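Local coordinates for protein pheromone from Euplotes raikovi Er-13 (Euplotes raikovi, PDB 6E6N) that probably acts as a secreted mating pheromone, a small disulfide-rich three-helix signal protein of a ciliate, at residues E25-M28 and G29-Y33; A4-Q8 and Q9-E13. All coordinates share one frame; numbering follows the deposited sequence.

Contact 1 of 2, residues E25-M28 and G29-Y33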
# COMPACT_ATOMS: atom_id res chain seq x y z
N GLU A 25 6.76 3.06 -6.98
CA GLU A 25 6.80 4.15 -6.05
C GLU A 25 5.60 4.17 -5.07
O GLU A 25 5.74 4.23 -3.81
CB GLU A 25 6.81 5.40 -6.91
CG GLU A 25 6.94 6.69 -6.24
CD GLU A 25 7.05 7.79 -7.30
OE1 GLU A 25 5.96 8.26 -7.73
OE2 GLU A 25 8.16 8.21 -7.70
N ALA A 26 4.40 4.04 -5.61
CA ALA A 26 3.23 3.94 -4.75
C ALA A 26 3.22 2.70 -3.90
O ALA A 26 2.80 2.70 -2.72
CB ALA A 26 1.96 4.02 -5.62
N THR A 27 3.67 1.59 -4.47
CA THR A 27 3.72 0.36 -3.71
C THR A 27 4.61 0.53 -2.45
O THR A 27 4.27 0.10 -1.38
CB THR A 27 4.23 -0.82 -4.58
OG1 THR A 27 3.36 -0.98 -5.71
CG2 THR A 27 4.30 -2.13 -3.80
N MET A 28 5.78 1.10 -2.70
CA MET A 28 6.74 1.42 -1.62
C MET A 28 6.06 2.27 -0.56
O MET A 28 6.11 1.94 0.61
CB MET A 28 7.97 2.06 -2.22
CG MET A 28 9.01 2.56 -1.22
SD MET A 28 8.65 4.24 -0.55
CE MET A 28 8.82 5.22 -2.05
N GLY A 29 5.32 3.31 -0.98
CA GLY A 29 4.60 4.18 0.00
C GLY A 29 3.59 3.43 0.83
O GLY A 29 3.45 3.66 2.04
N CYS A 30 2.89 2.52 0.17
CA CYS A 30 1.92 1.74 0.86
C CYS A 30 2.55 0.84 1.92
O CYS A 30 2.09 0.79 3.06
CB CYS A 30 1.12 0.94 -0.13
SG CYS A 30 -0.26 -0.09 0.52
N LEU A 31 3.66 0.18 1.55
CA LEU A 31 4.38 -0.67 2.50
C LEU A 31 4.94 0.10 3.70
O LEU A 31 4.75 -0.30 4.85
CB LEU A 31 5.47 -1.41 1.75
CG LEU A 31 5.01 -2.50 0.74
CD1 LEU A 31 6.22 -2.94 -0.08
CD2 LEU A 31 4.34 -3.66 1.47
N MET A 32 5.56 1.24 3.41
CA MET A 32 6.09 2.14 4.46
C MET A 32 4.94 2.52 5.41
O MET A 32 5.06 2.47 6.60
CB MET A 32 6.70 3.41 3.85
CG MET A 32 7.84 3.24 2.86
SD MET A 32 9.41 3.09 3.67
CE MET A 32 9.05 3.72 5.28
N TYR A 33 3.80 2.89 4.83
CA TYR A 33 2.64 3.28 5.63
C TYR A 33 2.17 2.18 6.52
O TYR A 33 1.97 2.41 7.73
CB TYR A 33 1.51 3.78 4.75
CG TYR A 33 0.33 4.29 5.60
CD1 TYR A 33 0.36 5.55 6.14
CD2 TYR A 33 -0.72 3.46 5.93
CE1 TYR A 33 -0.64 6.00 7.00
CE2 TYR A 33 -1.75 3.92 6.78
CZ TYR A 33 -1.69 5.21 7.30
OH TYR A 33 -2.67 5.66 8.15

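Contact 2 of 2, residues A4-Q8 and Q9-E13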
# COMPACT_ATOMS: atom_id res chain seq x y z
N ALA A 4 -3.84 4.43 -2.14
CA ALA A 4 -4.07 5.17 -0.89
C ALA A 4 -5.17 4.52 -0.05
O ALA A 4 -5.06 4.40 1.18
CB ALA A 4 -4.42 6.61 -1.17
N ILE A 5 -6.23 4.01 -0.72
CA ILE A 5 -7.27 3.37 -0.00
C ILE A 5 -6.75 2.09 0.69
O ILE A 5 -7.03 1.85 1.87
CB ILE A 5 -8.50 3.06 -0.94
CG1 ILE A 5 -9.19 4.35 -1.34
CG2 ILE A 5 -9.48 2.09 -0.28
CD1 ILE A 5 -10.13 4.16 -2.52
N ALA A 6 -5.95 1.31 -0.02
CA ALA A 6 -5.40 0.07 0.57
C ALA A 6 -4.56 0.35 1.78
O ALA A 6 -4.68 -0.30 2.80
CB ALA A 6 -4.61 -0.68 -0.52
N ALA A 7 -3.68 1.37 1.67
CA ALA A 7 -2.82 1.76 2.77
C ALA A 7 -3.66 2.22 3.97
O ALA A 7 -3.38 1.78 5.12
CB ALA A 7 -1.82 2.83 2.35
N GLN A 8 -4.68 3.04 3.73
CA GLN A 8 -5.40 3.67 4.83
C GLN A 8 -6.17 2.61 5.59
O GLN A 8 -6.32 2.69 6.81
CB GLN A 8 -6.35 4.75 4.30
CG GLN A 8 -7.16 5.39 5.40
CD GLN A 8 -8.40 4.69 5.88
OE1 GLN A 8 -8.96 3.82 5.21
NE2 GLN A 8 -8.87 5.12 7.04
N GLN A 9 -6.64 1.61 4.85
CA GLN A 9 -7.36 0.47 5.40
C GLN A 9 -6.44 -0.56 6.10
O GLN A 9 -6.93 -1.53 6.65
CB GLN A 9 -8.13 -0.19 4.22
CG GLN A 9 -9.27 0.66 3.67
CD GLN A 9 -10.44 0.68 4.61
OE1 GLN A 9 -11.01 -0.38 4.91
NE2 GLN A 9 -10.82 1.87 5.11
N CYS A 10 -5.13 -0.32 6.15
CA CYS A 10 -4.22 -1.27 6.80
C CYS A 10 -4.28 -2.66 6.20
O CYS A 10 -4.39 -3.70 6.89
CB CYS A 10 -4.38 -1.23 8.33
SG CYS A 10 -3.80 0.33 9.10
N THR A 11 -4.24 -2.68 4.87
CA THR A 11 -4.02 -3.92 4.13
C THR A 11 -2.72 -4.52 4.51
O THR A 11 -1.95 -3.99 5.30
CB THR A 11 -4.11 -3.60 2.61
OG1 THR A 11 -4.24 -4.81 1.85
CG2 THR A 11 -2.83 -2.88 2.11
N ASN A 12 -2.48 -5.73 4.00
CA ASN A 12 -1.23 -6.41 4.26
C ASN A 12 -0.28 -6.19 3.08
O ASN A 12 -0.57 -5.43 2.12
CB ASN A 12 -1.46 -7.88 4.57
CG ASN A 12 -2.15 -8.64 3.48
OD1 ASN A 12 -2.25 -8.19 2.34
ND2 ASN A 12 -2.69 -9.82 3.85
N GLU A 13 0.85 -6.82 3.09
CA GLU A 13 1.88 -6.54 2.12
C GLU A 13 1.51 -6.95 0.70
O GLU A 13 1.69 -6.16 -0.25
CB GLU A 13 3.18 -7.23 2.49
CG GLU A 13 3.83 -6.66 3.76
CD GLU A 13 3.19 -7.10 5.08
OE1 GLU A 13 2.29 -7.96 5.13
OE2 GLU A 13 3.60 -6.49 6.06

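Contact 1 of 2, residues E25-M28 and G29-Y33
Met28 O accepts the amide of Met32, one turn further along the helix, at 2.9 Å from Met32 N, with an N-H...O angle of 174°. The sulfur of Met28 also packs on the side chain of Met32: Met28 has CG anti to its backbone N (chi1 175°) and bends at the next two torsions, which brings SD to 3.6 Å from Met32 CG in the conformers given, one of two for each residue. Their chains cross at a slant on the exposed side, a face that flexible methionines suit. Cys30 N donates to Ala26 O at 2.9 Å and Leu31 N to Thr27 O at 3.0 Å, the i to i+4 pattern of helix 24-37, the longest of the three helices of this pheromone fold. Leu31 CG lies 3.4 Å from Thr27 O. The face turned to the other helices carries Ala26, small enough to touch Cys3 closely, with the branched, apolar Leu31 against helix 13-20 and buried Cys30 disulfide-bonded to Cys16. Thr27 OG1 is hydrogen-bonded to Asp23 O, just before the helix begins, a bond within reach of threonine's short hydroxyl arm.

Contact 2 of 2, residues A4-Q8 and Q9-E13
Gln9 and Gln8, adjacent in the chain, join their side-chain amides: Gln9 NE2 gives a hydrogen bond to Gln8 OE1 at 2.7 Å. Followed outward, Gln9 starts with CB 3.3 Å from Ile5 O, and CG comes closer still, 3.1 Å from that oxygen. With chi1 at -69° CG stands beside the backbone N, on the side of the last helical turn, and a second bend at chi2 swings the amide over to Gln8. CD passes 3.5 Å from Gln8 OE1, and NE2 at the tip makes the bond. The donor lies in the carbonyl plane of Gln8, while the two amide planes are turned 38° apart. Polar, flexible glutamines suit this exposed end.

Beneath them a Schellman motif closes helix 2-8: Thr11 N to Ala6 O (3.2 Å) reaches back five residues and Cys10 N to Ala7 O three, with Cys10 in the left-handed region (phi 58°) turning the chain. Thr11 CG2 lies 3.9 Å from Ala6 CB; the small alanine allows this close approach. Asn12, at the N-cap of helix 13-20, accepts a hydrogen bond from Gly15 N on OD1, which its short carboxamide suits. The turn thus joins the first two helices: Ala6 touches Ala19 and Thr11 touches Cys16 of helix 13-20, Ala7 and Thr11 meet Cys30 of helix 24-37, and Cys10 is disulfide-linked to Cys38.

Both contacts are largely surface ones, each with a single buried residue, and they lie on opposite sides of the chain's centre, about 9 Å apart between centres. Contact 1 runs within one helix, 24-37, and its bonds are regular backbone ones with thioether packing outside; contact 2 ends helix 2-8 and leads to helix 13-20, so its last backbone bonds leave the i to i+4 pattern and an amide pair is added. The two also touch each other: Cys30 SG packs 3.8 Å from Ala7 CB, and nearer the surface Leu31 CD2 lies 3.8 Å from Glu13 CG. Their half-cystines differ in setting, Cys30 of contact 1 being buried and Cys10 of contact 2 exposed.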